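Local coordinates for protein ribonuclease H (Uncultured organism, PDB 3U3G) that probably cleaves the RNA strand of RNA/DNA hybrids, as a type 1 ribonuclease H, at residues A[1-13]-A[21-33]. Residues are numbered along the deposited sequence; the frame is centred on the assembly and turned at random.
Sequences MNKIIIYTDGGAR and IGVVITDEKGNTL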
ATOM      1  N   MET A   1     -13.369  -6.064 -14.586  1.00 22.00           N
ATOM      2  CA  MET A   1     -13.783  -5.287 -13.388  1.00 16.67           C
ATOM      3  C   MET A   1     -14.373  -3.927 -13.792  1.00 15.44           C
ATOM      4  O   MET A   1     -14.116  -3.446 -14.901  1.00 17.29           O
ATOM      5  CB  MET A   1     -12.594  -5.126 -12.430  1.00 19.55           C
ATOM      6  CG  MET A   1     -11.602  -4.042 -12.803  1.00 25.03           C
ATOM      7  SD  MET A   1     -10.549  -4.443 -14.216  1.00 27.25           S
ATOM      8  CE  MET A   1      -9.774  -5.944 -13.629  1.00 29.30           C
ATOM      9  N   ASN A   2     -15.078  -3.271 -12.865  1.00 15.81           N
ATOM     10  CA  ASN A   2     -15.464  -1.859 -13.020  1.00 20.06           C
ATOM     11  C   ASN A   2     -14.805  -0.941 -11.999  1.00 20.01           C
ATOM     12  O   ASN A   2     -14.931   0.278 -12.073  1.00 20.53           O
ATOM     13  CB  ASN A   2     -16.986  -1.691 -12.920  1.00 24.46           C
ATOM     14  CG  ASN A   2     -17.737  -2.603 -13.865  1.00 37.85           C
ATOM     15  OD1 ASN A   2     -18.882  -2.969 -13.602  1.00 50.15           O
ATOM     16  ND2 ASN A   2     -17.153  -2.859 -15.032  1.00 44.53           N
ATOM     17  N   LYS A   3     -14.216  -1.529 -10.970  1.00 14.42           N
ATOM     18  CA  LYS A   3     -13.392  -0.770 -10.051  1.00 14.25           C
ATOM     19  C   LYS A   3     -12.308  -1.674  -9.542  1.00 13.60           C
ATOM     20  O   LYS A   3     -12.465  -2.900  -9.531  1.00 14.03           O
ATOM     21  CB  LYS A   3     -14.218  -0.255  -8.870  1.00 17.10           C
ATOM     22  CG  LYS A   3     -13.475   0.755  -7.993  1.00 26.43           C
ATOM     23  CD  LYS A   3     -14.261   1.112  -6.736  1.00 39.19           C
ATOM     24  CE  LYS A   3     -15.726   1.371  -7.048  1.00 46.10           C
ATOM     25  NZ  LYS A   3     -16.307   2.391  -6.130  1.00 50.29           N
ATOM     26  N   ILE A   4     -11.168  -1.071  -9.236  1.00 12.91           N
ATOM     27  CA  ILE A   4     -10.061  -1.776  -8.619  1.00 11.77           C
ATOM     28  C   ILE A   4      -9.884  -1.249  -7.202  1.00 12.80           C
ATOM     29  O   ILE A   4      -9.741  -0.041  -6.997  1.00 14.82           O
ATOM     30  CB  ILE A   4      -8.767  -1.592  -9.433  1.00 11.88           C
ATOM     31  CG1 ILE A   4      -8.895  -2.288 -10.793  1.00 12.21           C
ATOM     32  CG2 ILE A   4      -7.569  -2.155  -8.668  1.00 16.94           C
ATOM     33  CD1 ILE A   4      -7.706  -2.020 -11.746  1.00 17.19           C
ATOM     34  N   ILE A   5     -10.040  -2.137  -6.227  1.00  9.22           N
ATOM     35  CA  ILE A   5      -9.913  -1.780  -4.819  1.00 10.26           C
ATOM     36  C   ILE A   5      -8.638  -2.395  -4.264  1.00  9.97           C
ATOM     37  O   ILE A   5      -8.419  -3.609  -4.372  1.00  9.77           O
ATOM     38  CB  ILE A   5     -11.128  -2.283  -3.992  1.00 10.55           C
ATOM     39  CG1 ILE A   5     -12.425  -1.678  -4.538  1.00 14.47           C
ATOM     40  CG2 ILE A   5     -10.953  -1.910  -2.513  1.00 10.94           C
ATOM     41  CD1 ILE A   5     -13.669  -2.355  -4.018  1.00 20.46           C
ATOM     42  N   ILE A   6      -7.783  -1.553  -3.696  1.00  9.06           N
ATOM     43  CA  ILE A   6      -6.478  -1.966  -3.202  1.00  8.84           C
ATOM     44  C   ILE A   6      -6.454  -1.795  -1.687  1.00 10.77           C
ATOM     45  O   ILE A   6      -6.975  -0.801  -1.176  1.00 12.19           O
ATOM     46  CB  ILE A   6      -5.365  -1.091  -3.814  1.00 10.35           C
ATOM     47  CG1 ILE A   6      -5.347  -1.207  -5.342  1.00 11.20           C
ATOM     48  CG2 ILE A   6      -4.007  -1.481  -3.244  1.00 12.42           C
ATOM     49  CD1 ILE A   6      -4.428  -0.212  -6.030  1.00 14.98           C
ATOM     50  N   TYR A   7      -5.975  -2.806  -0.966  1.00  9.45           N
ATOM     51  CA  TYR A   7      -5.654  -2.673   0.458  1.00  8.20           C
ATOM     52  C   TYR A   7      -4.150  -2.804   0.604  1.00  7.93           C
ATOM     53  O   TYR A   7      -3.546  -3.720   0.031  1.00  8.77           O
ATOM     54  CB  TYR A   7      -6.291  -3.801   1.278  1.00  9.35           C
ATOM     55  CG  TYR A   7      -7.788  -3.923   1.121  1.00 10.27           C
ATOM     56  CD1 TYR A   7      -8.344  -4.405  -0.064  1.00 10.47           C
ATOM     57  CD2 TYR A   7      -8.645  -3.422   2.095  1.00  9.71           C
ATOM     58  CE1 TYR A   7      -9.725  -4.530  -0.214  1.00 12.69           C
ATOM     59  CE2 TYR A   7     -10.025  -3.529   1.947  1.00 12.46           C
ATOM     60  CZ  TYR A   7     -10.552  -4.029   0.777  1.00 11.70           C
ATOM     61  OH  TYR A   7     -11.932  -4.076   0.589  1.00 13.81           O
ATOM     62  N   THR A   8      -3.540  -1.933   1.389  1.00  8.66           N
ATOM     63  CA  THR A   8      -2.114  -2.083   1.651  1.00  8.73           C
ATOM     64  C   THR A   8      -1.816  -2.079   3.130  1.00  9.03           C
ATOM     65  O   THR A   8      -2.553  -1.481   3.917  1.00 10.92           O
ATOM     66  CB  THR A   8      -1.249  -0.999   0.968  1.00  9.08           C
ATOM     67  OG1 THR A   8      -1.500   0.276   1.578  1.00 10.08           O
ATOM     68  CG2 THR A   8      -1.550  -0.912  -0.533  1.00  8.43           C
ATOM     69  N   ASP A   9      -0.725  -2.731   3.498  1.00  8.83           N
ATOM     70  CA  ASP A   9      -0.181  -2.632   4.845  1.00 10.66           C
ATOM     71  C   ASP A   9       1.320  -2.900   4.773  1.00 10.06           C
ATOM     72  O   ASP A   9       1.815  -3.577   3.859  1.00  8.85           O
ATOM     73  CB  ASP A   9      -0.864  -3.652   5.775  1.00 10.60           C
ATOM     74  CG  ASP A   9      -0.702  -3.318   7.258  1.00 17.74           C
ATOM     75  OD1 ASP A   9      -0.297  -2.189   7.605  1.00 14.41           O
ATOM     76  OD2 ASP A   9      -1.001  -4.202   8.092  1.00 31.30           O
ATOM     77  N   GLY A  10       2.050  -2.360   5.740  1.00  8.77           N
ATOM     78  CA  GLY A  10       3.460  -2.662   5.904  1.00  9.47           C
ATOM     79  C   GLY A  10       3.771  -2.686   7.380  1.00 10.80           C
ATOM     80  O   GLY A  10       3.114  -2.013   8.172  1.00 14.38           O
ATOM     81  N   GLY A  11       4.765  -3.472   7.752  1.00 10.98           N
ATOM     82  CA  GLY A  11       5.161  -3.559   9.151  1.00 11.12           C
ATOM     83  C   GLY A  11       6.616  -3.923   9.291  1.00 13.76           C
ATOM     84  O   GLY A  11       7.186  -4.600   8.433  1.00 11.70           O
ATOM     85  N   ALA A  12       7.185  -3.588  10.421  1.00 14.09           N
ATOM     86  CA  ALA A  12       8.502  -4.046  10.796  1.00 12.72           C
ATOM     87  C   ALA A  12       8.528  -4.583  12.246  1.00 13.59           C
ATOM     88  O   ALA A  12       7.859  -4.108  13.081  1.00 15.58           O
ATOM     89  CB  ALA A  12       9.497  -2.918  10.650  1.00 14.36           C
ATOM     90  N   ARG A  13       9.417  -5.514  12.475  1.00 15.47           N
ATOM     91  CA  ARG A  13       9.609  -6.111  13.788  1.00 16.92           C
ATOM     92  C   ARG A  13      10.830  -5.479  14.410  1.00 18.19           C
ATOM     93  O   ARG A  13      11.897  -5.991  14.334  1.00 20.78           O
ATOM     94  CB  ARG A  13       9.752  -7.624  13.644  1.00 19.13           C
ATOM     95  CG  ARG A  13       8.559  -8.192  13.060  1.00 21.85           C
ATOM     96  CD  ARG A  13       8.321  -9.613  13.386  1.00 24.95           C
ATOM     97  NE  ARG A  13       7.092 -10.082  12.768  1.00 24.58           N
ATOM     98  CZ  ARG A  13       6.888 -11.321  12.378  1.00 22.51           C
ATOM     99  NH1 ARG A  13       7.817 -12.207  12.556  1.00 21.06           N
ATOM    100  NH2 ARG A  13       5.769 -11.621  11.784  1.00 18.40           N
ATOM    101  N   ILE A  21       5.671  -6.206   3.406  1.00  9.05           N
ATOM    102  CA  ILE A  21       4.555  -5.465   2.815  1.00  8.36           C
ATOM    103  C   ILE A  21       3.471  -6.432   2.374  1.00  6.92           C
ATOM    104  O   ILE A  21       3.754  -7.606   2.082  1.00  9.17           O
ATOM    105  CB  ILE A  21       5.006  -4.580   1.636  1.00  8.04           C
ATOM    106  CG1 ILE A  21       5.625  -5.431   0.518  1.00  9.29           C
ATOM    107  CG2 ILE A  21       5.968  -3.494   2.145  1.00 10.90           C
ATOM    108  CD1 ILE A  21       6.015  -4.644  -0.689  1.00 14.22           C
ATOM    109  N   GLY A  22       2.238  -5.937   2.342  1.00  7.99           N
ATOM    110  CA  GLY A  22       1.083  -6.717   1.894  1.00  7.12           C
ATOM    111  C   GLY A  22       0.170  -5.848   1.061  1.00  6.82           C
ATOM    112  O   GLY A  22      -0.067  -4.686   1.388  1.00  8.55           O
ATOM    113  N   VAL A  23      -0.244  -6.372  -0.084  1.00  7.48           N
ATOM    114  CA  VAL A  23      -1.182  -5.703  -0.970  1.00  6.39           C
ATOM    115  C   VAL A  23      -2.260  -6.712  -1.355  1.00  7.16           C
ATOM    116  O   VAL A  23      -1.953  -7.841  -1.770  1.00  7.32           O
ATOM    117  CB  VAL A  23      -0.486  -5.220  -2.263  1.00  6.23           C
ATOM    118  CG1 VAL A  23      -1.483  -4.514  -3.173  1.00  8.77           C
ATOM    119  CG2 VAL A  23       0.739  -4.319  -1.944  1.00  7.39           C
ATOM    120  N   VAL A  24      -3.522  -6.319  -1.209  1.00  7.38           N
ATOM    121  CA  VAL A  24      -4.642  -7.106  -1.710  1.00  8.12           C
ATOM    122  C   VAL A  24      -5.374  -6.250  -2.729  1.00  6.63           C
ATOM    123  O   VAL A  24      -5.660  -5.065  -2.480  1.00  8.07           O
ATOM    124  CB  VAL A  24      -5.636  -7.470  -0.575  1.00  9.86           C
ATOM    125  CG1 VAL A  24      -6.814  -8.259  -1.127  1.00 11.00           C
ATOM    126  CG2 VAL A  24      -4.925  -8.225   0.546  1.00 11.02           C
ATOM    127  N   ILE A  25      -5.669  -6.821  -3.884  1.00  6.59           N
ATOM    128  CA  ILE A  25      -6.411  -6.114  -4.917  1.00  7.00           C
ATOM    129  C   ILE A  25      -7.650  -6.896  -5.278  1.00  7.42           C
ATOM    130  O   ILE A  25      -7.574  -8.114  -5.513  1.00  8.69           O
ATOM    131  CB  ILE A  25      -5.569  -5.895  -6.190  1.00  7.39           C
ATOM    132  CG1 ILE A  25      -4.185  -5.350  -5.810  1.00  9.06           C
ATOM    133  CG2 ILE A  25      -6.310  -4.979  -7.172  1.00  8.93           C
ATOM    134  CD1 ILE A  25      -3.324  -4.942  -7.002  1.00 10.40           C
ATOM    135  N   THR A  26      -8.802  -6.235  -5.204  1.00  8.46           N
ATOM    136  CA  THR A  26     -10.078  -6.865  -5.558  1.00  8.68           C
ATOM    137  C   THR A  26     -10.792  -6.081  -6.642  1.00  7.55           C
ATOM    138  O   THR A  26     -10.515  -4.899  -6.872  1.00  7.64           O
ATOM    139  CB  THR A  26     -11.033  -7.041  -4.340  1.00  8.84           C
ATOM    140  OG1 THR A  26     -11.706  -5.802  -4.062  1.00 11.85           O
ATOM    141  CG2 THR A  26     -10.272  -7.520  -3.101  1.00  9.34           C
ATOM    142  N   ASP A  27     -11.834  -6.683  -7.203  1.00  7.04           N
ATOM    143  CA  ASP A  27     -12.771  -5.923  -8.009  1.00  8.93           C
ATOM    144  C   ASP A  27     -13.913  -5.394  -7.144  1.00  8.45           C
ATOM    145  O   ASP A  27     -13.890  -5.500  -5.906  1.00  8.53           O
ATOM    146  CB  ASP A  27     -13.275  -6.748  -9.205  1.00  8.80           C
ATOM    147  CG  ASP A  27     -14.156  -7.929  -8.799  1.00  9.26           C
ATOM    148  OD1 ASP A  27     -14.604  -8.030  -7.643  1.00  8.23           O
ATOM    149  OD2 ASP A  27     -14.456  -8.732  -9.700  1.00 12.35           O
ATOM    150  N   GLU A  28     -14.886  -4.781  -7.807  1.00  9.52           N
ATOM    151  CA  GLU A  28     -15.994  -4.119  -7.126  1.00  9.81           C
ATOM    152  C   GLU A  28     -16.927  -5.109  -6.443  1.00 10.13           C
ATOM    153  O   GLU A  28     -17.747  -4.709  -5.612  1.00 14.13           O
ATOM    154  CB  GLU A  28     -16.772  -3.260  -8.128  1.00 11.07           C
ATOM    155  CG  GLU A  28     -17.636  -4.047  -9.106  1.00 11.90           C
ATOM    156  CD  GLU A  28     -16.879  -4.576 -10.338  1.00 15.48           C
ATOM    157  OE1 GLU A  28     -15.645  -4.410 -10.423  1.00 14.64           O
ATOM    158  OE2 GLU A  28     -17.500  -5.275 -11.180  1.00 16.83           O
ATOM    159  N   LYS A  29     -16.834  -6.386  -6.807  1.00  9.25           N
ATOM    160  CA  LYS A  29     -17.641  -7.434  -6.173  1.00 10.29           C
ATOM    161  C   LYS A  29     -16.921  -8.031  -4.975  1.00  9.81           C
ATOM    162  O   LYS A  29     -17.441  -8.922  -4.309  1.00 10.87           O
ATOM    163  CB  LYS A  29     -18.004  -8.536  -7.175  1.00  8.74           C
ATOM    164  CG  LYS A  29     -18.571  -7.994  -8.468  1.00  8.61           C
ATOM    165  CD  LYS A  29     -19.096  -9.097  -9.358  1.00 10.23           C
ATOM    166  CE  LYS A  29     -19.488  -8.512 -10.715  1.00 11.75           C
ATOM    167  NZ  LYS A  29     -20.012  -9.553 -11.644  1.00 13.58           N
ATOM    168  N   GLY A  30     -15.694  -7.575  -4.725  1.00  7.35           N
ATOM    169  CA  GLY A  30     -14.896  -8.111  -3.628  1.00  8.66           C
ATOM    170  C   GLY A  30     -14.015  -9.297  -3.989  1.00  7.68           C
ATOM    171  O   GLY A  30     -13.333  -9.856  -3.122  1.00  9.17           O
ATOM    172  N   ASN A  31     -14.039  -9.711  -5.249  1.00  8.11           N
ATOM    173  CA  ASN A  31     -13.264 -10.880  -5.651  1.00  7.84           C
ATOM    174  C   ASN A  31     -11.792 -10.514  -5.867  1.00  7.26           C
ATOM    175  O   ASN A  31     -11.481  -9.458  -6.424  1.00  8.53           O
ATOM    176  CB  ASN A  31     -13.871 -11.525  -6.895  1.00  7.12           C
ATOM    177  CG  ASN A  31     -15.063 -12.394  -6.572  1.00 10.20           C
ATOM    178  OD1 ASN A  31     -16.095 -12.349  -7.261  1.00 13.83           O
ATOM    179  ND2 ASN A  31     -14.951 -13.160  -5.506  1.00  8.00           N
ATOM    180  N   THR A  32     -10.904 -11.408  -5.458  1.00  8.74           N
ATOM    181  CA  THR A  32      -9.464 -11.174  -5.545  1.00  8.78           C
ATOM    182  C   THR A  32      -8.963 -11.102  -6.976  1.00  8.42           C
ATOM    183  O   THR A  32      -9.255 -11.986  -7.810  1.00 10.51           O
ATOM    184  CB  THR A  32      -8.718 -12.301  -4.836  1.00 11.41           C
ATOM    185  OG1 THR A  32      -9.179 -12.386  -3.491  1.00 14.36           O
ATOM    186  CG2 THR A  32      -7.223 -12.031  -4.836  1.00 12.06           C
ATOM    187  N   LEU A  33      -8.208 -10.043  -7.254  1.00  7.03           N
ATOM    188  CA  LEU A  33      -7.493  -9.910  -8.513  1.00  7.04           C
ATOM    189  C   LEU A  33      -6.009 -10.202  -8.322  1.00  7.74           C
ATOM    190  O   LEU A  33      -5.324 -10.576  -9.273  1.00  8.49           O
ATOM    191  CB  LEU A  33      -7.686  -8.499  -9.077  1.00  8.49           C
ATOM    192  CG  LEU A  33      -9.129  -8.174  -9.452  1.00  7.91           C
ATOM    193  CD1 LEU A  33      -9.279  -6.696  -9.780  1.00  9.69           C
ATOM    194  CD2 LEU A  33      -9.559  -9.047 -10.629  1.00 11.95           C
TER
HETATM  195  O   HOH W   1     -20.116  -4.976 -11.540  1.00 22.03           O
HETATM  196  O   HOH W   2     -12.994  -5.340  -1.640  1.00 15.00           O
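Glu28 OE1 takes two backbone N-H groups from the start of the chain, both from the same face of its carboxylate and well above the plane: Asn2 N at 2.8 Å, nearly straight, and Lys3 N at a longer 3.3 Å. The side chain gets there by setting CG between its own backbone N and carbonyl carbon (chi1 74°) and bending again at chi2. The Asn2 amide stacks on the carboxylate, their planes 13° apart, and a water donates to both Asn2 OD1 and Glu28 OE2. Without this carboxylate, as with an alanine here, Asn2 N and Lys3 N would probably lose their shared acceptor and the Asn2 amide the group it stacks on. Lys3 itself sends its amine away, to a salt bridge with Glu71. Beyond this end, strands 3-12 and 17-26 run antiparallel as the first hairpin of the RNase H fold, with strand 3-12 at the centre of the five-stranded mixed sheet. Paired backbone bonds join Ile5 with Thr26, Tyr7 with Val24 and Asp9 with Gly22; Tyr7 N to Val24 O is 2.7 Å. On the face carrying Tyr7, its ring places an edge against Val24 O, in plane with it, CD1 lying 3.7 Å from that oxygen. A water joins Tyr7 OH to Thr26 OG1, which itself donates to Asp27 O. On the opposite face, Ile6 CG2 lies 3.9 Å from Val23 CG1, the two side chains side by side and pointing the same way, and Ile6 also packs on Leu60 of helix 45-60. Ile4 CG2 and Ile25 CG2 press together at 3.4 Å, tighter than usual for carbons. In the type I turn from Asp27 to Gly30, Asp27 OD1 accepts Lys29 N and Asn31 N from opposite faces of its carboxylate, the first bond making an Asx turn.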